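Local coordinates for NTP pyrophosphohydrolase MazG-like domain-containing protein (Vibrio sp. DAT722, PDB 2Q73) that probably hydrolyses nucleoside triphosphates to monophosphates and pyrophosphate as a magnesium-dependent house-cleaning enzyme of the MazG family, at residues C[5-10]-C[69-74]; C[49-52]-C[56-59]; C[24-29]-C[63-68]. One frame throughout, in Å; residues are numbered along the deposited sequence. Where two conformers were deposited one is given.

Contact 1: residues C[5-10]-C[69-74]; sequences ELQSHI and LANIHG
Q7 of helix 3-13 and N71 of helix 55-72 join the N-terminal helix to the end of a metal-site helix through a reciprocal pair of hydrogen bonds. N71 ND2 donates to the backbone O of Q7 over 3.1 Å. In return, Q7 NE2 reaches N71 OD1 at 2.9 Å. Both polar atoms of the N71 amide are therefore engaged, which fixes its rotation. The two side chains run antiparallel alongside one another, with their amide planes 39° apart. Q7 NE2 arrives above the carbonyl plane of N71, 43° out of it, although the acceptor stays close to the amide plane of Q7. With CG anti to the backbone N (chi1 -151°) and the chain extended beyond it, Q7 reaches across to the place where helix 55-72 ends in a Schellman motif. There G74 is the C-prime residue with positive phi, and V75 N bonds back to A70 O. Q7 NE2 also bonds V75 O, and Q7 OE1 takes L77 N, so this buried amide ties down the link to helix 77-90 as well. The methyl of A70 packs against the same amide, its CB 3.8 Å from Q7 NE2. L59 of the second subunit covers A70. I10 CG2 lies 4.2 Å from N71 ND2, while the side chain of I10 also packs on Y64 and C67.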
loop_
_atom_site.group_PDB
_atom_site.type_symbol
_atom_site.label_atom_id
_atom_site.label_comp_id
_atom_site.label_asym_id
_atom_site.label_seq_id
_atom_site.Cartn_x
_atom_site.Cartn_y
_atom_site.Cartn_z
ATOM N N GLU C 5 -7.769 12.291 -22.038
ATOM C CA GLU C 5 -8.874 11.497 -22.598
ATOM C C GLU C 5 -9.232 10.273 -21.732
ATOM O O GLU C 5 -10.412 9.972 -21.542
ATOM C CB GLU C 5 -8.573 11.071 -24.043
ATOM C CG GLU C 5 -8.634 12.217 -25.041
ATOM C CD GLU C 5 -7.899 11.932 -26.359
ATOM O OE1 GLU C 5 -7.349 10.814 -26.544
ATOM O OE2 GLU C 5 -7.863 12.846 -27.210
ATOM N N LEU C 6 -8.225 9.570 -21.223
ATOM C CA LEU C 6 -8.469 8.451 -20.323
ATOM C C LEU C 6 -9.184 8.943 -19.059
ATOM O O LEU C 6 -10.173 8.344 -18.611
ATOM C CB LEU C 6 -7.157 7.740 -19.969
ATOM C CG LEU C 6 -7.242 6.579 -18.968
ATOM C CD1 LEU C 6 -8.057 5.419 -19.532
ATOM C CD2 LEU C 6 -5.848 6.102 -18.564
ATOM N N GLN C 7 -8.689 10.047 -18.499
ATOM C CA GLN C 7 -9.256 10.610 -17.267
ATOM C C GLN C 7 -10.715 11.016 -17.486
ATOM O O GLN C 7 -11.569 10.748 -16.636
ATOM C CB GLN C 7 -8.435 11.805 -16.793
ATOM C CG GLN C 7 -8.458 12.028 -15.288
ATOM C CD GLN C 7 -7.917 13.391 -14.896
ATOM O OE1 GLN C 7 -6.809 13.786 -15.296
ATOM N NE2 GLN C 7 -8.692 14.117 -14.103
ATOM N N SER C 8 -11.002 11.636 -18.631
ATOM C CA SER C 8 -12.365 12.074 -18.934
ATOM C C SER C 8 -13.302 10.912 -19.283
ATOM O O SER C 8 -14.477 10.947 -18.923
ATOM C CB SER C 8 -12.401 13.203 -19.980
ATOM O OG SER C 8 -12.024 12.733 -21.250
ATOM N N HIS C 9 -12.781 9.874 -19.941
ATOM C CA HIS C 9 -13.558 8.655 -20.205
ATOM C C HIS C 9 -13.918 7.917 -18.902
ATOM O O HIS C 9 -15.036 7.428 -18.747
ATOM C CB HIS C 9 -12.824 7.735 -21.203
ATOM C CG HIS C 9 -12.896 8.204 -22.626
ATOM N ND1 HIS C 9 -12.651 7.370 -23.697
ATOM C CD2 HIS C 9 -13.206 9.412 -23.157
ATOM C CE1 HIS C 9 -12.793 8.049 -24.823
ATOM N NE2 HIS C 9 -13.129 9.290 -24.522
ATOM N N ILE C 10 -12.984 7.868 -17.957
ATOM C CA ILE C 10 -13.253 7.251 -16.662
ATOM C C ILE C 10 -14.307 8.066 -15.901
ATOM O O ILE C 10 -15.239 7.492 -15.329
ATOM C CB ILE C 10 -11.969 7.070 -15.838
ATOM C CG1 ILE C 10 -11.074 6.007 -16.490
ATOM C CG2 ILE C 10 -12.292 6.688 -14.356
ATOM C CD1 ILE C 10 -9.714 5.843 -15.789
ATOM N N LEU C 69 -9.441 8.878 -8.826
ATOM C CA LEU C 69 -9.140 9.787 -7.707
ATOM C C LEU C 69 -8.853 11.202 -8.186
ATOM O O LEU C 69 -9.226 12.173 -7.525
ATOM C CB LEU C 69 -7.955 9.266 -6.899
ATOM C CG LEU C 69 -8.288 8.127 -5.924
ATOM C CD1 LEU C 69 -7.030 7.348 -5.549
ATOM C CD2 LEU C 69 -8.961 8.733 -4.675
ATOM N N ALA C 70 -8.178 11.332 -9.330
ATOM C CA ALA C 70 -7.908 12.667 -9.846
ATOM C C ALA C 70 -9.227 13.396 -10.115
ATOM O O ALA C 70 -9.375 14.592 -9.784
ATOM C CB ALA C 70 -7.032 12.610 -11.096
ATOM N N ASN C 71 -10.185 12.687 -10.712
ATOM C CA ASN C 71 -11.492 13.271 -10.987
ATOM C C ASN C 71 -12.184 13.727 -9.697
ATOM O O ASN C 71 -12.694 14.854 -9.624
ATOM C CB ASN C 71 -12.375 12.273 -11.745
ATOM C CG ASN C 71 -11.879 12.008 -13.151
ATOM O OD1 ASN C 71 -11.369 12.912 -13.825
ATOM N ND2 ASN C 71 -12.048 10.777 -13.617
ATOM N N ILE C 72 -12.210 12.831 -8.712
ATOM C CA ILE C 72 -12.784 13.062 -7.368
ATOM C C ILE C 72 -12.194 14.308 -6.695
ATOM O O ILE C 72 -12.924 15.088 -6.064
ATOM C CB ILE C 72 -12.606 11.755 -6.458
ATOM C CG1 ILE C 72 -13.478 10.610 -6.983
ATOM C CG2 ILE C 72 -12.933 11.977 -4.983
ATOM C CD1 ILE C 72 -14.892 11.007 -7.318
ATOM N N HIS C 73 -10.882 14.496 -6.847
ATOM C CA HIS C 73 -10.146 15.519 -6.105
ATOM C C HIS C 73 -9.850 16.767 -6.912
ATOM O O HIS C 73 -9.034 17.589 -6.493
ATOM C CB HIS C 73 -8.862 14.927 -5.509
ATOM C CG HIS C 73 -9.130 13.946 -4.412
ATOM N ND1 HIS C 73 -9.402 14.341 -3.120
ATOM C CD2 HIS C 73 -9.211 12.595 -4.416
ATOM C CE1 HIS C 73 -9.610 13.272 -2.372
ATOM N NE2 HIS C 73 -9.500 12.200 -3.133
ATOM N N GLY C 74 -10.514 16.901 -8.059
ATOM C CA GLY C 74 -10.397 18.096 -8.898
ATOM C C GLY C 74 -9.028 18.281 -9.517
ATOM O O GLY C 74 -8.590 19.416 -9.763
#

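Contact 2: residues C[49-52]-C[56-59]; sequences DELK and AEEL. With MG (magnesium ion), chain G.
L51 and E57 bring the loop ahead of helix 55-72 against the first turn of that helix, beside the magnesium site of the MazG fold. Van der Waals packing comes first. The L51 side chain runs roughly perpendicular to that of E57, and the apolar part of the packing is L51 CD1 against E57 CB at 3.8 Å. L51 CG approaches the carboxylate, 3.8 Å from E57 OE2. The backbone of the loop also lies close against E57: L51 O is 3.2 Å from E57 CB, and K52 CA is 3.4 Å from E57 OE1. With CG anti to the backbone N (chi1 158°) and the chain extended beyond, the E57 carboxylate is carried alongside K52, the two side chains pointing the same way.

Polar bonds to the residues between the two segments link the loop to the helix start. E57 OE1 accepts G53 N, while S54 OG is hydrogen-bonded to both L51 O and E57 N. From the second subunit, L87 packs on L51, and K84 forms a long, weak ion pair with E57 OE2.

Metal coordination belongs to E58, on the next position of the helix. Its chain bends at chi2 (-48°), and OE1 binds magnesium at 2.4 Å while OE2 stays off the ion. E30, E33 and D61 are the other protein ligands, and together the four match the EExxE and ExxD elements of the MazG family. Water 1 is a further ligand and donates to E58 OE2 over 2.9 Å. One carboxylate thus holds the ion with one oxygen and orients an ion-bound water with the other, which implies that the metal and its water are positioned together, while the neighbouring E57 probably helps hold the loop through G53 N.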
loop_
_atom_site.group_PDB
_atom_site.type_symbol
_atom_site.label_atom_id
_atom_site.label_comp_id
_atom_site.label_asym_id
_atom_site.label_seq_id
_atom_site.Cartn_x
_atom_site.Cartn_y
_atom_site.Cartn_z
ATOM N N ASP C 49 -6.806 -14.206 -22.633
ATOM C CA ASP C 49 -6.846 -15.324 -21.668
ATOM C C ASP C 49 -5.733 -15.316 -20.607
ATOM O O ASP C 49 -5.788 -16.067 -19.622
ATOM C CB ASP C 49 -6.924 -16.674 -22.390
ATOM C CG ASP C 49 -5.843 -16.835 -23.438
ATOM O OD1 ASP C 49 -6.177 -16.480 -24.668
ATOM O OD2 ASP C 49 -4.673 -17.320 -23.050
ATOM N N GLU C 50 -4.747 -14.439 -20.771
ATOM C CA GLU C 50 -3.654 -14.331 -19.825
ATOM C C GLU C 50 -3.810 -13.117 -18.908
ATOM O O GLU C 50 -3.037 -12.941 -17.987
ATOM C CB GLU C 50 -2.326 -14.227 -20.579
ATOM C CG GLU C 50 -1.782 -15.542 -21.122
ATOM C CD GLU C 50 -0.905 -15.348 -22.352
ATOM O OE1 GLU C 50 -0.662 -14.181 -22.751
ATOM O OE2 GLU C 50 -0.465 -16.369 -22.933
ATOM N N LEU C 51 -4.821 -12.299 -19.181
ATOM C CA LEU C 51 -4.950 -10.981 -18.570
ATOM C C LEU C 51 -5.170 -11.018 -17.058
ATOM O O LEU C 51 -4.546 -10.239 -16.317
ATOM C CB LEU C 51 -6.056 -10.170 -19.271
ATOM C CG LEU C 51 -6.285 -8.720 -18.815
ATOM C CD1 LEU C 51 -5.046 -7.846 -19.016
ATOM C CD2 LEU C 51 -7.490 -8.115 -19.542
ATOM N N LYS C 52 -6.048 -11.910 -16.596
ATOM C CA LYS C 52 -6.405 -11.947 -15.176
ATOM C C LYS C 52 -5.190 -12.262 -14.332
ATOM O O LYS C 52 -4.518 -13.271 -14.567
ATOM C CB LYS C 52 -7.490 -12.978 -14.876
ATOM C CG LYS C 52 -7.966 -12.905 -13.423
ATOM C CD LYS C 52 -8.657 -14.190 -12.951
ATOM C CE LYS C 52 -9.406 -13.930 -11.635
ATOM N NZ LYS C 52 -9.991 -15.178 -11.067
ATOM N N ALA C 56 0.338 -6.570 -16.114
ATOM C CA ALA C 56 -0.353 -5.616 -17.006
ATOM C C ALA C 56 -1.721 -5.205 -16.464
ATOM O O ALA C 56 -2.038 -4.005 -16.388
ATOM C CB ALA C 56 -0.485 -6.203 -18.426
ATOM N N GLU C 57 -2.527 -6.196 -16.087
ATOM C CA GLU C 57 -3.855 -5.916 -15.530
ATOM C C GLU C 57 -3.768 -5.093 -14.265
ATOM O O GLU C 57 -4.501 -4.109 -14.109
ATOM C CB GLU C 57 -4.639 -7.203 -15.269
ATOM C CG GLU C 57 -5.745 -7.059 -14.245
ATOM C CD GLU C 57 -6.810 -8.113 -14.370
ATOM O OE1 GLU C 57 -6.827 -9.044 -13.530
ATOM O OE2 GLU C 57 -7.628 -8.015 -15.310
ATOM N N GLU C 58 -2.868 -5.471 -13.357
ATOM C CA GLU C 58 -2.805 -4.790 -12.076
ATOM C C GLU C 58 -2.286 -3.362 -12.219
ATOM O O GLU C 58 -2.793 -2.469 -11.536
ATOM C CB GLU C 58 -1.986 -5.584 -11.031
ATOM C CG GLU C 58 -2.412 -7.065 -10.898
ATOM C CD GLU C 58 -3.920 -7.310 -10.769
ATOM O OE1 GLU C 58 -4.675 -6.387 -10.416
ATOM O OE2 GLU C 58 -4.343 -8.467 -11.007
ATOM N N LEU C 59 -1.308 -3.146 -13.109
ATOM C CA LEU C 59 -0.814 -1.788 -13.411
ATOM C C LEU C 59 -1.922 -0.905 -13.994
ATOM O O LEU C 59 -2.103 0.241 -13.559
ATOM C CB LEU C 59 0.400 -1.818 -14.349
ATOM C CG LEU C 59 1.756 -2.277 -13.763
ATOM C CD1 LEU C 59 2.801 -2.393 -14.846
ATOM C CD2 LEU C 59 2.254 -1.368 -12.624
HETATM MG MG MG G . -7.048 -6.016 -9.989
HETATM O O HOH W 1 -7.226 -8.303 -10.664
#

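Contact 3: residues C[24-29]-C[63-68]; sequences FFKLIE and LYYVCA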
loop_
_atom_site.group_PDB
_atom_site.type_symbol
_atom_site.label_atom_id
_atom_site.label_comp_id
_atom_site.label_asym_id
_atom_site.label_seq_id
_atom_site.Cartn_x
_atom_site.Cartn_y
_atom_site.Cartn_z
ATOM N N PHE C 24 -10.233 5.415 -2.655
ATOM C CA PHE C 24 -8.954 5.254 -1.991
ATOM C C PHE C 24 -8.729 3.793 -1.544
ATOM O O PHE C 24 -7.660 3.237 -1.781
ATOM C CB PHE C 24 -8.824 6.211 -0.780
ATOM C CG PHE C 24 -7.482 6.127 -0.130
ATOM C CD1 PHE C 24 -6.353 6.606 -0.814
ATOM C CD2 PHE C 24 -7.318 5.531 1.127
ATOM C CE1 PHE C 24 -5.073 6.529 -0.230
ATOM C CE2 PHE C 24 -6.044 5.435 1.715
ATOM C CZ PHE C 24 -4.924 5.922 1.030
ATOM N N PHE C 25 -9.747 3.175 -0.919
ATOM C CA PHE C 25 -9.703 1.732 -0.623
ATOM C C PHE C 25 -9.393 0.899 -1.861
ATOM O O PHE C 25 -8.550 -0.003 -1.818
ATOM C CB PHE C 25 -11.039 1.259 -0.059
ATOM C CG PHE C 25 -11.331 1.741 1.326
ATOM C CD1 PHE C 25 -10.378 1.618 2.347
ATOM C CD2 PHE C 25 -12.607 2.239 1.644
ATOM C CE1 PHE C 25 -10.680 2.045 3.660
ATOM C CE2 PHE C 25 -12.905 2.654 2.930
ATOM C CZ PHE C 25 -11.934 2.568 3.937
ATOM N N LYS C 26 -10.060 1.192 -2.969
ATOM C CA LYS C 26 -9.813 0.442 -4.199
ATOM C C LYS C 26 -8.397 0.616 -4.716
ATOM O O LYS C 26 -7.802 -0.364 -5.193
ATOM C CB LYS C 26 -10.830 0.798 -5.306
ATOM C CG LYS C 26 -12.272 0.268 -5.105
ATOM C CD LYS C 26 -12.390 -1.238 -4.917
ATOM C CE LYS C 26 -11.848 -2.028 -6.112
ATOM N NZ LYS C 26 -11.950 -3.517 -5.906
ATOM N N LEU C 27 -7.859 1.836 -4.645
ATOM C CA LEU C 27 -6.466 2.071 -5.050
ATOM C C LEU C 27 -5.528 1.126 -4.281
ATOM O O LEU C 27 -4.671 0.467 -4.888
ATOM C CB LEU C 27 -6.020 3.537 -4.836
ATOM C CG LEU C 27 -4.515 3.803 -5.082
ATOM C CD1 LEU C 27 -4.198 3.649 -6.574
ATOM C CD2 LEU C 27 -4.134 5.195 -4.590
ATOM N N ILE C 28 -5.682 1.095 -2.962
ATOM C CA ILE C 28 -4.817 0.272 -2.099
ATOM C C ILE C 28 -5.032 -1.231 -2.400
ATOM O O ILE C 28 -4.061 -1.996 -2.424
ATOM C CB ILE C 28 -5.030 0.598 -0.618
ATOM C CG1 ILE C 28 -4.913 2.125 -0.365
ATOM C CG2 ILE C 28 -4.087 -0.281 0.306
ATOM C CD1 ILE C 28 -3.562 2.752 -0.783
ATOM N N GLU C 29 -6.287 -1.637 -2.662
ATOM C CA GLU C 29 -6.568 -3.027 -3.039
ATOM C C GLU C 29 -5.811 -3.382 -4.305
ATOM O O GLU C 29 -5.234 -4.471 -4.406
ATOM C CB GLU C 29 -8.073 -3.255 -3.249
ATOM C CG GLU C 29 -8.842 -3.253 -1.979
ATOM C CD GLU C 29 -10.327 -3.103 -2.226
ATOM O OE1 GLU C 29 -10.858 -3.885 -3.041
ATOM O OE2 GLU C 29 -10.940 -2.203 -1.604
ATOM N N LEU C 63 -3.669 2.448 -12.321
ATOM C CA LEU C 63 -3.840 3.616 -13.199
ATOM C C LEU C 63 -5.297 4.093 -13.219
ATOM O O LEU C 63 -5.561 5.306 -13.161
ATOM C CB LEU C 63 -3.373 3.298 -14.625
ATOM C CG LEU C 63 -3.631 4.345 -15.711
ATOM C CD1 LEU C 63 -2.865 5.590 -15.348
ATOM C CD2 LEU C 63 -3.222 3.838 -17.102
ATOM N N TYR C 64 -6.225 3.137 -13.277
ATOM C CA TYR C 64 -7.653 3.441 -13.299
ATOM C C TYR C 64 -8.027 4.217 -12.042
ATOM O O TYR C 64 -8.678 5.251 -12.127
ATOM C CB TYR C 64 -8.489 2.164 -13.391
ATOM C CG TYR C 64 -9.987 2.427 -13.364
ATOM C CD1 TYR C 64 -10.710 2.559 -14.545
ATOM C CD2 TYR C 64 -10.680 2.551 -12.146
ATOM C CE1 TYR C 64 -12.087 2.809 -14.529
ATOM C CE2 TYR C 64 -12.047 2.795 -12.120
ATOM C CZ TYR C 64 -12.743 2.919 -13.314
ATOM O OH TYR C 64 -14.099 3.176 -13.307
ATOM N N TYR C 65 -7.597 3.732 -10.879
ATOM C CA TYR C 65 -7.935 4.422 -9.623
ATOM C C TYR C 65 -7.187 5.731 -9.402
ATOM O O TYR C 65 -7.743 6.641 -8.800
ATOM C CB TYR C 65 -7.904 3.463 -8.422
ATOM C CG TYR C 65 -9.106 2.581 -8.490
ATOM C CD1 TYR C 65 -9.009 1.254 -8.951
ATOM C CD2 TYR C 65 -10.383 3.106 -8.216
ATOM C CE1 TYR C 65 -10.163 0.453 -9.062
ATOM C CE2 TYR C 65 -11.519 2.340 -8.341
ATOM C CZ TYR C 65 -11.401 1.019 -8.765
ATOM O OH TYR C 65 -12.530 0.280 -8.847
ATOM N N VAL C 66 -5.961 5.839 -9.929
ATOM C CA VAL C 66 -5.252 7.120 -9.959
ATOM C C VAL C 66 -6.075 8.154 -10.766
ATOM O O VAL C 66 -6.298 9.266 -10.297
ATOM C CB VAL C 66 -3.794 6.970 -10.479
ATOM C CG1 VAL C 66 -3.195 8.326 -10.833
ATOM C CG2 VAL C 66 -2.904 6.286 -9.420
ATOM N N CYS C 67 -6.547 7.774 -11.955
ATOM C CA CYS C 67 -7.415 8.679 -12.742
ATOM C C CYS C 67 -8.748 8.970 -12.039
ATOM O O CYS C 67 -9.223 10.118 -12.046
ATOM C CB CYS C 67 -7.676 8.111 -14.130
ATOM S SG CYS C 67 -6.197 8.076 -15.167
ATOM N N ALA C 68 -9.352 7.937 -11.453
ATOM C CA ALA C 68 -10.652 8.107 -10.791
ATOM C C ALA C 68 -10.504 9.056 -9.598
ATOM O O ALA C 68 -11.319 9.960 -9.413
ATOM C CB ALA C 68 -11.216 6.781 -10.355
#
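K26 of helix 20-39 lies over the ring of Y65 from helix 55-72 and forms one half of this antiparallel helix contact. K26 CB sits 3.5 Å from the ring centroid and only 15° off the normal, a CH-pi contact over the face. From there CG moves out toward CZ and the hydroxyl, coming 3.8 Å from Y65 OH. CD bows away from the ring, with no atom of helix segment 63-68 within 4.2 Å, and the bends at chi2 (-56°) and chi3 bring CE back to 3.6 Å from Y65 OH. NZ turns away from the ring and back to its own helix. In the conformer of E29 described, it forms a salt bridge with E29 OE1 over 3.1 Å, meeting that oxygen from above the carboxylate plane; E30 OE2 offers it a long, weak ion pair. The other face of the Y65 ring is covered by Y64 CD2, centred over the ring, so the tyrosine is sandwiched between the lysine and a residue of its own helix.

Deeper in the interface the contact becomes mainly apolar. L27 and Y65 pass alongside, pointing opposite ways, with their CB atoms 4.1 Å apart, and L27 CD1 reaches V66 CG2 at the same separation. The local axes approach to 9.0 Å with 158° between their directions. Both helices supply magnesium ligands, and the K26 side chain is about 7 Å from the ion at nearest atoms.

Helix 3-13 packs on Y64, L63 and C67, while L34 and V62 of the second subunit lie against L27 and V66. E29 OE2 forms a salt bridge with R39 of the third subunit, and the rings of F24 and F25 meet F25 and F24 of the fourth, so this antiparallel pair is built into an all-helical tetramer.

Helix 55-72 takes part in all three contacts: contact 2 uses its start, contact 3 its middle and contact 1 its end. Contact 3 lies nearest the centre of the chain and relies on apolar and ring packing, with the K26-E29 salt bridge lying within one helix rather than across the pair. Contact 1 is wholly buried yet polar, its amides bonding one another and the backbone after helix 55-72. Contact 2, partly buried and across the chain's centre from contact 1, mixes loop packing with metal coordination. Contacts 1 and 3 touch directly, as where L69 CD1 meets L27 CD2 at 3.7 Å, whereas contacts 1 and 2 stay about 9 Å apart at nearest atoms. Each also meets the second subunit.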